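Local coordinates for protein leukotriene A-4 hydrolase (Saccharomyces cerevisiae, PDB 2XQ0) that preferentially cleaves di- and tripeptides from their amino ends as a zinc aminopeptidase of the M1 family and also shows low epoxide hydrolase activity in vitro, at residues I247-A250 with E251-F255; W326-Y329 with L330-R333. All blocks are in the same frame, centred on the assembly; numbering follows the deposited sequence.

Overall arrangement
Both contacts are local and lie in the M1 peptidase domain: contact 2 within helix 321-339, contact 1 across the C-terminal end of helix 243-253 and the two residues after it. Their centres are about 12 Å apart. Helix 321-339 brings Glu324 to the zinc and lies against helix 297-311, the carrier of His301, Glu302 and His305. Contact 1 is a layer further out: the side chain of Ile254 is about 13 Å from the zinc, that of Thr327 in contact 2 about 4 Å. The two meet where Ile254 CD1 packs on Leu330 CD1 and Ile253 CD1 on Arg333 O, both at 3.8 Å. The side chain of Glu331 is about 5 Å from the bound bestatin.

Contact 1: residues I247-A250 with E251-F255; sequences IQTA and EKIIF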
# COMPACT_ATOMS: atom_id res chain seq x y z
N ILE A 247 -4.85 15.93 8.61
CA ILE A 247 -4.25 15.55 9.88
C ILE A 247 -5.20 15.87 11.02
O ILE A 247 -5.49 15.02 11.85
CB ILE A 247 -2.87 16.17 10.13
CG1 ILE A 247 -1.90 15.79 9.03
CG2 ILE A 247 -2.31 15.64 11.47
CD1 ILE A 247 -0.54 16.43 9.18
N GLN A 248 -5.71 17.11 11.04
CA GLN A 248 -6.59 17.58 12.12
C GLN A 248 -7.90 16.80 12.17
O GLN A 248 -8.45 16.55 13.23
CB GLN A 248 -6.86 19.08 12.00
CG GLN A 248 -5.67 19.97 12.38
CD GLN A 248 -5.93 21.45 12.09
OE1 GLN A 248 -7.08 21.88 12.00
NE2 GLN A 248 -4.86 22.23 11.91
N THR A 249 -8.38 16.38 11.00
CA THR A 249 -9.55 15.51 10.95
C THR A 249 -9.31 14.13 11.60
O THR A 249 -10.12 13.65 12.41
CB THR A 249 -10.05 15.32 9.52
OG1 THR A 249 -10.43 16.61 8.98
CG2 THR A 249 -11.26 14.40 9.52
N ALA A 250 -8.18 13.51 11.27
CA ALA A 250 -7.82 12.23 11.88
C ALA A 250 -7.65 12.34 13.38
O ALA A 250 -8.07 11.47 14.13
CB ALA A 250 -6.53 11.69 11.24
N GLU A 251 -6.99 13.41 13.81
CA GLU A 251 -6.75 13.65 15.22
C GLU A 251 -8.05 13.79 16.03
O GLU A 251 -8.10 13.37 17.18
CB GLU A 251 -5.89 14.89 15.41
CG GLU A 251 -4.40 14.71 15.07
CD GLU A 251 -3.58 15.99 15.28
OE1 GLU A 251 -4.02 17.08 14.83
OE2 GLU A 251 -2.49 15.91 15.89
N LYS A 252 -9.08 14.38 15.43
CA LYS A 252 -10.35 14.54 16.12
C LYS A 252 -11.05 13.20 16.25
O LYS A 252 -11.68 12.92 17.27
CB LYS A 252 -11.25 15.53 15.37
CG LYS A 252 -12.63 15.70 15.99
CD LYS A 252 -13.43 16.84 15.36
CE LYS A 252 -14.71 17.09 16.16
NZ LYS A 252 -15.73 17.83 15.37
N ILE A 253 -10.96 12.36 15.22
CA ILE A 253 -11.61 11.05 15.26
C ILE A 253 -10.88 10.15 16.26
O ILE A 253 -11.51 9.47 17.09
CB ILE A 253 -11.64 10.38 13.87
CG1 ILE A 253 -12.59 11.14 12.93
CG2 ILE A 253 -12.04 8.92 13.98
CD1 ILE A 253 -12.19 11.07 11.44
N ILE A 254 -9.55 10.18 16.22
CA ILE A 254 -8.75 9.33 17.10
C ILE A 254 -8.16 10.17 18.23
O ILE A 254 -8.86 10.51 19.18
CB ILE A 254 -7.67 8.59 16.30
CG1 ILE A 254 -8.26 8.09 14.98
CG2 ILE A 254 -7.08 7.41 17.11
CD1 ILE A 254 -7.22 7.42 14.07
N PHE A 255 -6.88 10.50 18.14
CA PHE A 255 -6.27 11.42 19.09
C PHE A 255 -5.00 12.04 18.49
O PHE A 255 -4.62 11.69 17.39
CB PHE A 255 -5.99 10.74 20.44
CG PHE A 255 -5.27 9.43 20.33
CD1 PHE A 255 -5.87 8.25 20.79
CD2 PHE A 255 -3.98 9.37 19.82
CE1 PHE A 255 -5.20 7.04 20.70
CE2 PHE A 255 -3.31 8.15 19.74
CZ PHE A 255 -3.92 6.98 20.18
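Glu251 N donates to Ile247 O at 2.9 Å, the first of the main-chain bonds that hold the last two turns of helix 243-253. Ile253 N follows with Thr249 O at 3.2 Å, while Lys252 N divides itself between Gln248 O and a weak bond to Thr249 O. Ile254, the first residue to leave helical geometry, still gives its N-H to Ala250 O at 2.9 Å. This C-terminal end faces the zinc-binding helix 297-311 and helix 321-339: Ala250 and Ile254 both touch Trp307 of the former, and Ala250 also meets Ile334 of the latter. Apolar contacts run along the helix. Thr249 and Ile253 lie side by side, CG2 of the threonine 4.0 Å from CD1 of the isoleucine; with chi1 at -61° that CG2 points away from the backbone N of Thr249, and OG1 is hydrogen-bonded to Lys245 O. The extended Glu251 chain lies alongside Ile247, its CD 4.0 Å from Ile247 CG2. In the polar group, the two carboxylate oxygens of Glu251 have separate partners, OE1 a salt bridge to Arg222 and OE2 the N-H of Tyr257 beyond the helix end, which should limit rotation of the group.

Contact 2: residues W326-Y329 with L330-R333; sequences WTVY and LERR
Within helix 321-339, which supplies the zinc ligand Glu324 of the M1 metallopeptidase site, Tyr329 and Arg333 lie side by side one turn apart. Arg333 CG sits over a face of the tyrosine ring, 4.1 Å from its centroid in a CH-pi contact, and bends at chi2 and chi3 (-68° and -54°) bring the guanidinium round to the phenol. There Arg333 NH1 donates to Tyr329 OH at 3.1 Å, with the oxygen near the guanidinium plane; the ring and guanidinium planes are 80° apart. Asp411 forms a salt bridge with the same NH1, and Glu401 is hydrogen-bonded to the phenol. The helix face toward the metal carries a second-shell bond of the HExxH site, Glu331 OE1 to His301 ND1, probably orienting that zinc ligand. Thr327, also close to the metal, has its OG1 hydrogen-bonded to Ser308 OG. Val328 CG1 lies over one face of the Arg332 guanidinium, 3.3 Å from NH1, while Ser347 and Glu391 bind its NE and NH2. Leu330 CG meets the edge of the Trp326 indole at CE3, 4.3 Å away. Regular backbone bonds underlie these pairs, among them Leu330 N to Trp326 O at 2.7 Å and Glu331 N to Thr327 O at 2.8 Å.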
# COMPACT_ATOMS: atom_id res chain seq x y z
N TRP A 326 -8.33 -1.71 9.27
CA TRP A 326 -8.47 -0.50 10.07
C TRP A 326 -8.16 0.76 9.25
O TRP A 326 -8.93 1.74 9.27
CB TRP A 326 -7.54 -0.58 11.30
CG TRP A 326 -8.22 -1.16 12.49
CD1 TRP A 326 -7.99 -2.37 13.08
CD2 TRP A 326 -9.26 -0.54 13.24
NE1 TRP A 326 -8.83 -2.53 14.16
CE2 TRP A 326 -9.61 -1.42 14.28
CE3 TRP A 326 -9.93 0.68 13.14
CZ2 TRP A 326 -10.61 -1.13 15.20
CZ3 TRP A 326 -10.93 0.97 14.06
CH2 TRP A 326 -11.25 0.08 15.08
N THR A 327 -7.03 0.75 8.52
CA THR A 327 -6.64 1.92 7.72
C THR A 327 -7.74 2.35 6.74
O THR A 327 -8.06 3.52 6.66
CB THR A 327 -5.32 1.70 6.97
OG1 THR A 327 -4.29 1.42 7.94
CG2 THR A 327 -4.93 2.93 6.11
N VAL A 328 -8.31 1.39 6.02
CA VAL A 328 -9.35 1.70 5.04
C VAL A 328 -10.56 2.26 5.79
O VAL A 328 -11.19 3.22 5.34
CB VAL A 328 -9.74 0.45 4.17
CG1 VAL A 328 -10.94 0.76 3.26
CG2 VAL A 328 -8.55 -0.02 3.30
N TYR A 329 -10.86 1.67 6.95
CA TYR A 329 -11.95 2.16 7.81
C TYR A 329 -11.69 3.60 8.24
O TYR A 329 -12.52 4.52 8.02
CB TYR A 329 -12.20 1.24 9.03
CG TYR A 329 -13.26 1.82 9.95
CD1 TYR A 329 -14.61 1.67 9.66
CD2 TYR A 329 -12.90 2.58 11.05
CE1 TYR A 329 -15.58 2.25 10.47
CE2 TYR A 329 -13.84 3.16 11.84
CZ TYR A 329 -15.18 3.00 11.55
OH TYR A 329 -16.12 3.58 12.35
N LEU A 330 -10.52 3.83 8.81
CA LEU A 330 -10.16 5.18 9.25
C LEU A 330 -10.11 6.22 8.11
O LEU A 330 -10.61 7.31 8.26
CB LEU A 330 -8.84 5.16 10.03
CG LEU A 330 -8.93 4.42 11.36
CD1 LEU A 330 -7.54 4.23 11.99
CD2 LEU A 330 -9.90 5.13 12.33
N GLU A 331 -9.50 5.85 6.99
CA GLU A 331 -9.44 6.68 5.78
C GLU A 331 -10.83 7.16 5.40
O GLU A 331 -11.06 8.34 5.15
CB GLU A 331 -8.86 5.83 4.64
CG GLU A 331 -8.91 6.45 3.24
CD GLU A 331 -8.57 5.42 2.15
OE1 GLU A 331 -8.26 4.24 2.48
OE2 GLU A 331 -8.61 5.80 0.95
N ARG A 332 -11.77 6.22 5.34
CA ARG A 332 -13.15 6.53 4.98
C ARG A 332 -13.87 7.37 6.05
O ARG A 332 -14.72 8.17 5.71
CB ARG A 332 -13.92 5.30 4.55
CG ARG A 332 -13.37 4.75 3.22
CD ARG A 332 -14.07 3.51 2.76
NE ARG A 332 -13.45 3.07 1.51
CZ ARG A 332 -13.39 1.81 1.10
NH1 ARG A 332 -13.92 0.83 1.83
NH2 ARG A 332 -12.79 1.53 -0.04
N ARG A 333 -13.51 7.22 7.32
CA ARG A 333 -14.01 8.16 8.34
C ARG A 333 -13.49 9.61 8.08
O ARG A 333 -14.22 10.59 8.25
CB ARG A 333 -13.63 7.68 9.74
CG ARG A 333 -14.38 6.43 10.22
CD ARG A 333 -15.89 6.70 10.46
NE ARG A 333 -16.08 7.83 11.37
CZ ARG A 333 -16.03 7.72 12.69
NH1 ARG A 333 -15.81 6.55 13.28
NH2 ARG A 333 -16.19 8.80 13.44